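Local coordinates for Peptidase_M23 domain-containing protein (Enterococcus faecalis, PDB 6SMK) that is a prophage-encoded zinc metallopeptidase of family M23, whose catalytic domain, represented here, probably cleaves peptide bonds of bacterial peptidoglycan, at residues F28-D33 with A109-L114; G39-A44 with G93-D98. The protein carries 1 engineered substitution. One frame throughout, in Å; residues are numbered along the deposited sequence.

Contact 1 (F28-D33 with A109-L114). Engineered in segment 109-114: A109 (natural residue His). With ZN (zinc ion), chain F.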
ATOM      1  N   PHE A  28      12.311  -6.220   8.780  1.00138.71           N
ATOM      2  CA  PHE A  28      12.237  -4.848   8.289  1.00110.45           C
ATOM      3  C   PHE A  28      10.941  -4.695   7.504  1.00105.24           C
ATOM      4  O   PHE A  28      10.847  -5.186   6.374  1.00110.71           O
ATOM      5  CB  PHE A  28      13.439  -4.519   7.403  1.00 99.91           C
ATOM      6  CG  PHE A  28      13.611  -3.056   7.125  1.00 98.64           C
ATOM      7  CD1 PHE A  28      14.585  -2.325   7.788  1.00103.43           C
ATOM      8  CD2 PHE A  28      12.802  -2.408   6.197  1.00 93.22           C
ATOM      9  CE1 PHE A  28      14.752  -0.973   7.536  1.00102.82           C
ATOM     10  CE2 PHE A  28      12.961  -1.054   5.945  1.00 92.61           C
ATOM     11  CZ  PHE A  28      13.938  -0.335   6.612  1.00 97.39           C
ATOM     12  N   HIS A  29       9.956  -4.004   8.083  1.00 89.55           N
ATOM     13  CA  HIS A  29       8.718  -3.740   7.365  1.00 90.01           C
ATOM     14  C   HIS A  29       8.972  -2.725   6.259  1.00 93.97           C
ATOM     15  O   HIS A  29       9.589  -1.680   6.491  1.00 98.44           O
ATOM     16  CB  HIS A  29       7.630  -3.237   8.316  1.00100.17           C
ATOM     17  CG  HIS A  29       6.239  -3.453   7.804  1.00 95.17           C
ATOM     18  ND1 HIS A  29       5.477  -2.436   7.273  1.00 90.31           N
ATOM     19  CD2 HIS A  29       5.477  -4.571   7.727  1.00 91.64           C
ATOM     20  CE1 HIS A  29       4.309  -2.916   6.890  1.00 86.29           C
ATOM     21  NE2 HIS A  29       4.283  -4.208   7.156  1.00105.27           N
ATOM     22  N   THR A  30       8.486  -3.036   5.060  1.00 86.72           N
ATOM     23  CA  THR A  30       8.755  -2.249   3.863  1.00 87.85           C
ATOM     24  C   THR A  30       7.676  -1.218   3.573  1.00 87.96           C
ATOM     25  O   THR A  30       7.779  -0.477   2.591  1.00 89.50           O
ATOM     26  CB  THR A  30       8.919  -3.193   2.671  1.00 85.05           C
ATOM     27  OG1 THR A  30       7.642  -3.682   2.263  1.00 89.84           O
ATOM     28  CG2 THR A  30       9.743  -4.352   3.090  1.00 79.27           C
ATOM     29  N   GLY A  31       6.661  -1.145   4.402  1.00 87.20           N
ATOM     30  CA  GLY A  31       5.610  -0.155   4.251  1.00 76.31           C
ATOM     31  C   GLY A  31       4.974   0.113   5.585  1.00 72.82           C
ATOM     32  O   GLY A  31       5.580  -0.102   6.639  1.00 80.05           O
ATOM     33  N   ILE A  32       3.733   0.572   5.545  1.00 69.91           N
ATOM     34  CA  ILE A  32       2.971   0.863   6.747  1.00 73.14           C
ATOM     35  C   ILE A  32       1.677   0.064   6.695  1.00 79.94           C
ATOM     36  O   ILE A  32       0.934   0.149   5.709  1.00 72.21           O
ATOM     37  CB  ILE A  32       2.679   2.358   6.866  1.00 76.58           C
ATOM     38  CG1 ILE A  32       3.993   3.131   6.722  1.00 74.08           C
ATOM     39  CG2 ILE A  32       1.933   2.637   8.167  1.00 89.21           C
ATOM     40  CD1 ILE A  32       3.896   4.591   7.080  1.00 81.96           C
ATOM     41  N   ASP A  33       1.414  -0.714   7.744  1.00 76.52           N
ATOM     42  CA  ASP A  33       0.237  -1.570   7.802  1.00 79.76           C
ATOM     43  C   ASP A  33      -0.898  -0.841   8.516  1.00 80.15           C
ATOM     44  O   ASP A  33      -0.715  -0.321   9.623  1.00 82.10           O
ATOM     45  CB  ASP A  33       0.567  -2.885   8.521  1.00 89.98           C
ATOM     46  CG  ASP A  33       1.298  -3.891   7.627  1.00 94.45           C
ATOM     47  OD1 ASP A  33       1.519  -3.598   6.435  1.00119.50           O
ATOM     48  OD2 ASP A  33       1.651  -4.988   8.108  1.00 97.69           O
ATOM     49  N   ALA A 109      -5.622  -6.386   6.921  1.00 77.46           N
ATOM     50  CA  ALA A 109      -4.979  -5.073   6.930  1.00 72.06           C
ATOM     51  C   ALA A 109      -4.621  -4.708   5.502  1.00 71.64           C
ATOM     52  O   ALA A 109      -4.661  -5.540   4.591  1.00 83.37           O
ATOM     53  CB  ALA A 109      -3.721  -5.030   7.794  1.00 71.15           C
ATOM     54  N   VAL A 110      -4.256  -3.447   5.318  1.00 62.70           N
ATOM     55  CA  VAL A 110      -3.779  -2.964   4.034  1.00 58.20           C
ATOM     56  C   VAL A 110      -2.376  -2.427   4.227  1.00 69.78           C
ATOM     57  O   VAL A 110      -2.095  -1.717   5.201  1.00 75.30           O
ATOM     58  CB  VAL A 110      -4.690  -1.891   3.433  1.00 54.58           C
ATOM     59  CG1 VAL A 110      -4.927  -0.780   4.424  1.00 67.84           C
ATOM     60  CG2 VAL A 110      -4.066  -1.366   2.188  1.00 52.49           C
ATOM     61  N   HIS A 111      -1.500  -2.799   3.317  1.00 72.14           N
ATOM     62  CA  HIS A 111      -0.093  -2.474   3.393  1.00 67.81           C
ATOM     63  C   HIS A 111       0.161  -1.384   2.364  1.00 73.75           C
ATOM     64  O   HIS A 111      -0.037  -1.600   1.163  1.00 81.76           O
ATOM     65  CB  HIS A 111       0.738  -3.732   3.136  1.00 77.54           C
ATOM     66  CG  HIS A 111       2.210  -3.496   3.056  1.00 85.51           C
ATOM     67  ND1 HIS A 111       3.063  -3.779   4.098  1.00 99.70           N
ATOM     68  CD2 HIS A 111       2.980  -3.015   2.055  1.00 84.48           C
ATOM     69  CE1 HIS A 111       4.297  -3.478   3.744  1.00 86.63           C
ATOM     70  NE2 HIS A 111       4.274  -3.014   2.508  1.00 88.42           N
ATOM     71  N   TYR A 112       0.540  -0.208   2.841  1.00 64.22           N
ATOM     72  CA  TYR A 112       0.822   0.937   1.986  1.00 67.61           C
ATOM     73  C   TYR A 112       2.333   1.077   1.868  1.00 65.29           C
ATOM     74  O   TYR A 112       3.017   1.282   2.876  1.00 66.54           O
ATOM     75  CB  TYR A 112       0.186   2.195   2.575  1.00 59.65           C
ATOM     76  CG  TYR A 112       0.414   3.490   1.831  1.00 66.49           C
ATOM     77  CD1 TYR A 112      -0.514   3.954   0.899  1.00 63.60           C
ATOM     78  CD2 TYR A 112       1.528   4.283   2.105  1.00 74.74           C
ATOM     79  CE1 TYR A 112      -0.326   5.158   0.238  1.00 61.78           C
ATOM     80  CE2 TYR A 112       1.723   5.487   1.453  1.00 73.12           C
ATOM     81  CZ  TYR A 112       0.797   5.918   0.522  1.00 69.05           C
ATOM     82  OH  TYR A 112       0.997   7.113  -0.124  1.00 70.45           O
ATOM     83  N   GLU A 113       2.850   0.933   0.650  1.00 67.41           N
ATOM     84  CA  GLU A 113       4.283   0.960   0.395  1.00 82.04           C
ATOM     85  C   GLU A 113       4.603   2.034  -0.631  1.00 78.16           C
ATOM     86  O   GLU A 113       3.868   2.215  -1.606  1.00 73.44           O
ATOM     87  CB  GLU A 113       4.791  -0.403  -0.096  1.00 76.94           C
ATOM     88  CG  GLU A 113       6.277  -0.447  -0.377  1.00 79.86           C
ATOM     89  CD  GLU A 113       6.815  -1.859  -0.453  1.00 97.59           C
ATOM     90  OE1 GLU A 113       6.320  -2.715   0.310  1.00101.58           O
ATOM     91  OE2 GLU A 113       7.733  -2.114  -1.267  1.00 98.15           O
ATOM     92  N   LEU A 114       5.698   2.748  -0.402  1.00 77.60           N
ATOM     93  CA  LEU A 114       6.153   3.785  -1.316  1.00 86.78           C
ATOM     94  C   LEU A 114       7.428   3.312  -2.009  1.00 78.86           C
ATOM     95  O   LEU A 114       8.430   3.024  -1.343  1.00 79.45           O
ATOM     96  CB  LEU A 114       6.386   5.092  -0.560  1.00 96.05           C
ATOM     97  CG  LEU A 114       5.902   6.345  -1.274  1.00 96.65           C
ATOM     98  CD1 LEU A 114       4.554   6.070  -1.905  1.00 92.69           C
ATOM     99  CD2 LEU A 114       5.808   7.484  -0.287  1.00101.23           C
TER
HETATM  100 ZN    ZN F 201       3.159  -4.886   5.751  1.00 85.14          ZN
HETATM  101  O   HOH W   1       2.035  -6.906   5.844  1.00 59.89           O

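Contact 2 (G39-A44 with G93-D98)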
ATOM      1  N   GLY A  39     -12.862  -6.614   3.421  1.00 76.17           N
ATOM      2  CA  GLY A  39     -13.973  -6.064   2.695  1.00 72.37           C
ATOM      3  C   GLY A  39     -14.085  -4.559   2.788  1.00 67.89           C
ATOM      4  O   GLY A  39     -14.785  -3.935   1.972  1.00 72.57           O
ATOM      5  N   THR A  40     -13.427  -3.971   3.779  1.00 67.86           N
ATOM      6  CA  THR A  40     -13.337  -2.530   3.854  1.00 64.12           C
ATOM      7  C   THR A  40     -12.737  -1.988   2.565  1.00 62.96           C
ATOM      8  O   THR A  40     -11.688  -2.442   2.131  1.00 75.13           O
ATOM      9  CB  THR A  40     -12.501  -2.094   5.033  1.00 66.05           C
ATOM     10  OG1 THR A  40     -13.002  -2.702   6.251  1.00 83.77           O
ATOM     11  CG2 THR A  40     -12.526  -0.593   5.131  1.00 63.31           C
ATOM     12  N   PRO A  41     -13.404  -1.049   1.918  1.00 67.13           N
ATOM     13  CA  PRO A  41     -12.870  -0.452   0.692  1.00 79.07           C
ATOM     14  C   PRO A  41     -11.677   0.450   0.966  1.00 81.19           C
ATOM     15  O   PRO A  41     -11.689   1.275   1.877  1.00 61.15           O
ATOM     16  CB  PRO A  41     -14.061   0.341   0.169  1.00 65.41           C
ATOM     17  CG  PRO A  41     -14.920   0.600   1.371  1.00 59.97           C
ATOM     18  CD  PRO A  41     -14.763  -0.578   2.239  1.00 59.68           C
ATOM     19  N   ILE A  42     -10.651   0.291   0.130  1.00 80.55           N
ATOM     20  CA  ILE A  42      -9.404   1.043   0.248  1.00 69.64           C
ATOM     21  C   ILE A  42      -9.509   2.279  -0.640  1.00 70.03           C
ATOM     22  O   ILE A  42      -9.441   2.144  -1.870  1.00 78.27           O
ATOM     23  CB  ILE A  42      -8.199   0.221  -0.227  1.00 75.69           C
ATOM     24  CG1 ILE A  42      -8.016  -1.081   0.559  1.00 69.61           C
ATOM     25  CG2 ILE A  42      -6.953   1.082  -0.250  1.00 87.16           C
ATOM     26  CD1 ILE A  42      -7.038  -0.988   1.640  1.00 91.16           C
ATOM     27  N   PRO A  43      -9.572   3.483  -0.082  1.00 67.59           N
ATOM     28  CA  PRO A  43      -9.547   4.675  -0.932  1.00 69.45           C
ATOM     29  C   PRO A  43      -8.119   5.126  -1.204  1.00 78.37           C
ATOM     30  O   PRO A  43      -7.261   5.144  -0.317  1.00 77.35           O
ATOM     31  CB  PRO A  43     -10.325   5.694  -0.094  1.00 62.22           C
ATOM     32  CG  PRO A  43     -10.104   5.263   1.325  1.00 57.09           C
ATOM     33  CD  PRO A  43      -9.871   3.797   1.321  1.00 63.07           C
ATOM     34  N   ALA A  44      -7.858   5.445  -2.474  1.00 79.40           N
ATOM     35  CA  ALA A  44      -6.525   5.848  -2.899  1.00 56.32           C
ATOM     36  C   ALA A  44      -6.114   7.138  -2.204  1.00 65.56           C
ATOM     37  O   ALA A  44      -6.886   8.100  -2.146  1.00 65.81           O
ATOM     38  CB  ALA A  44      -6.493   6.039  -4.406  1.00 55.21           C
ATOM     39  N   GLY A  93      -9.190   9.058  -2.951  1.00 71.73           N
ATOM     40  CA  GLY A  93     -10.480   8.712  -2.424  1.00 72.79           C
ATOM     41  C   GLY A  93     -11.290   7.813  -3.316  1.00 81.38           C
ATOM     42  O   GLY A  93     -12.349   7.339  -2.896  1.00 90.71           O
ATOM     43  N   GLN A  94     -10.839   7.580  -4.537  1.00 75.31           N
ATOM     44  CA  GLN A  94     -11.422   6.523  -5.337  1.00 66.36           C
ATOM     45  C   GLN A  94     -11.055   5.184  -4.713  1.00 68.33           C
ATOM     46  O   GLN A  94      -9.927   4.987  -4.255  1.00 71.86           O
ATOM     47  CB  GLN A  94     -10.914   6.624  -6.770  1.00 67.89           C
ATOM     48  CG  GLN A  94     -11.619   5.745  -7.758  1.00 75.43           C
ATOM     49  CD  GLN A  94     -11.128   5.986  -9.157  1.00 87.98           C
ATOM     50  OE1 GLN A  94     -10.571   7.048  -9.458  1.00 83.42           O
ATOM     51  NE2 GLN A  94     -11.319   4.999 -10.028  1.00 97.04           N
ATOM     52  N   ILE A  95     -12.017   4.270  -4.663  1.00 80.88           N
ATOM     53  CA  ILE A  95     -11.784   2.981  -4.020  1.00 75.81           C
ATOM     54  C   ILE A  95     -11.059   2.069  -5.003  1.00 72.76           C
ATOM     55  O   ILE A  95     -11.596   1.733  -6.063  1.00 72.73           O
ATOM     56  CB  ILE A  95     -13.098   2.347  -3.538  1.00 58.03           C
ATOM     57  CG1 ILE A  95     -13.423   2.784  -2.114  1.00 58.46           C
ATOM     58  CG2 ILE A  95     -12.943   0.846  -3.472  1.00 59.48           C
ATOM     59  CD1 ILE A  95     -13.381   4.231  -1.868  1.00 72.16           C
ATOM     60  N   VAL A  96      -9.837   1.658  -4.643  1.00 70.99           N
ATOM     61  CA  VAL A  96      -9.004   0.821  -5.507  1.00 75.34           C
ATOM     62  C   VAL A  96      -9.097  -0.671  -5.193  1.00 76.17           C
ATOM     63  O   VAL A  96      -8.580  -1.486  -5.977  1.00 77.31           O
ATOM     64  CB  VAL A  96      -7.524   1.259  -5.435  1.00 62.92           C
ATOM     65  CG1 VAL A  96      -7.409   2.747  -5.678  1.00 61.18           C
ATOM     66  CG2 VAL A  96      -6.915   0.892  -4.078  1.00 51.43           C
ATOM     67  N   GLY A  97      -9.723  -1.055  -4.088  1.00 64.87           N
ATOM     68  CA  GLY A  97      -9.746  -2.447  -3.679  1.00 63.23           C
ATOM     69  C   GLY A  97     -10.467  -2.583  -2.356  1.00 75.33           C
ATOM     70  O   GLY A  97     -11.031  -1.615  -1.825  1.00 71.75           O
ATOM     71  N   ASP A  98     -10.456  -3.815  -1.835  1.00 74.17           N
ATOM     72  CA  ASP A  98     -11.054  -4.163  -0.548  1.00 69.83           C
ATOM     73  C   ASP A  98      -9.983  -4.785   0.343  1.00 74.86           C
ATOM     74  O   ASP A  98      -9.143  -5.560  -0.131  1.00 78.39           O
ATOM     75  CB  ASP A  98     -12.234  -5.149  -0.698  1.00 72.01           C
ATOM     76  CG  ASP A  98     -13.394  -4.583  -1.515  1.00 94.28           C
ATOM     77  OD1 ASP A  98     -13.462  -3.352  -1.708  1.00107.30           O
ATOM     78  OD2 ASP A  98     -14.255  -5.377  -1.963  1.00 98.60           O
TER

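Contact 1 (F28-D33 with A109-L114)
H29, D33 and H111 bring their polar ends together on one zinc ion. H29 binds through NE2, D33 through OD1 at 2.2 Å from the zinc, and H111 through ND1 at 2.0 Å from it. Water 1 is a fourth ligand and also donates to D33 OD2. H29 and H111 approach from opposite directions, their ring planes 57° apart. In H111, CG lies trans to the backbone N (chi1 174°), which brings ND1 to the zinc beside D33 OD1. The far side of that ring is held too. H111 NE2 donates to E113 OE1 at 3.0 Å; OE1 accepts with its anti lone pair. T30 OG1 donates to the same E113 OE1 from above the carboxylate plane. One oxygen thus takes two donors, and the H111 ring is fixed at both nitrogens. In the backbone, I32 N bonds to Y112 O and Y112 N to I32 O, each at 2.9 Å. H29 and D33 form the HxxxD motif of M23 peptidases, and H111 closes HxH. The first position of HxH, A109, is an engineered replacement of the natural His. Strand 28-35 lies between 109-116 and 13-20, where S16 touches H29 and D33. On the other side of 109-116 is strand 72-82, whose Y76 meets Y112 edge-to-face.

Contact 2 (G39-A44 with G93-D98)
The carboxylate of D98 lies beneath the backbone carbonyl of G39, with G39 O above its plane and 3.8 Å from D98 CG. P41 comes at it obliquely. D98 shares the sheet face of P41, P43 and I95; with CG trans to the carbonyl carbon (chi1 -62°), OD1 comes near P41 CA. D98 OD1 also forms a salt bridge with R83. Between the two backbones, G93 N bonds to A44 O, I42 N to G97 O, and V96 N to I42 O at 2.8 Å. A44 N bonds to Q94 O at the same 2.8 Å.

Two short antiparallel strands, 41-43 and 95-98, are joined this way. They belong to the largely antiparallel sheet of the M23 catalytic domain. P41 faces D98 and P43 faces I95 as non-hydrogen-bonded pairs.

I95 spans both prolines. Its CG1 packs on P41 CB at 3.4 Å, and its CD1 reaches P43 CB at 3.8 Å. I42 is on the reverse face, and its CG2 meets V96 CG2 at 3.8 Å, the two side chains crossing at a slant. V96 turns its other branch, CG1, to A44 CB at 3.6 Å. F12 touches I42 and P43 from a loop. Y76 and M79 of strand 72-82 touch I42 and V96 respectively.

How the contacts relate
Contact 2 is nested within the chain loop that contact 1 closes. Strand 28-35 leads on to 41-43, and 95-99 leads on to 109-116, so each contact takes one strand from each of these successive pairs. Strand 72-82 pairs with both 95-99 and 109-116 and links the two within one sheet. The contact centres are 16 Å apart, yet they touch where the V110 and I42 side chains pack. Contact 1 supplies the protein ligands of the zinc. Contact 2 lies farther from the metal: the I42 side chain is about 8 Å from that of H111 and about 12 Å from the zinc ion.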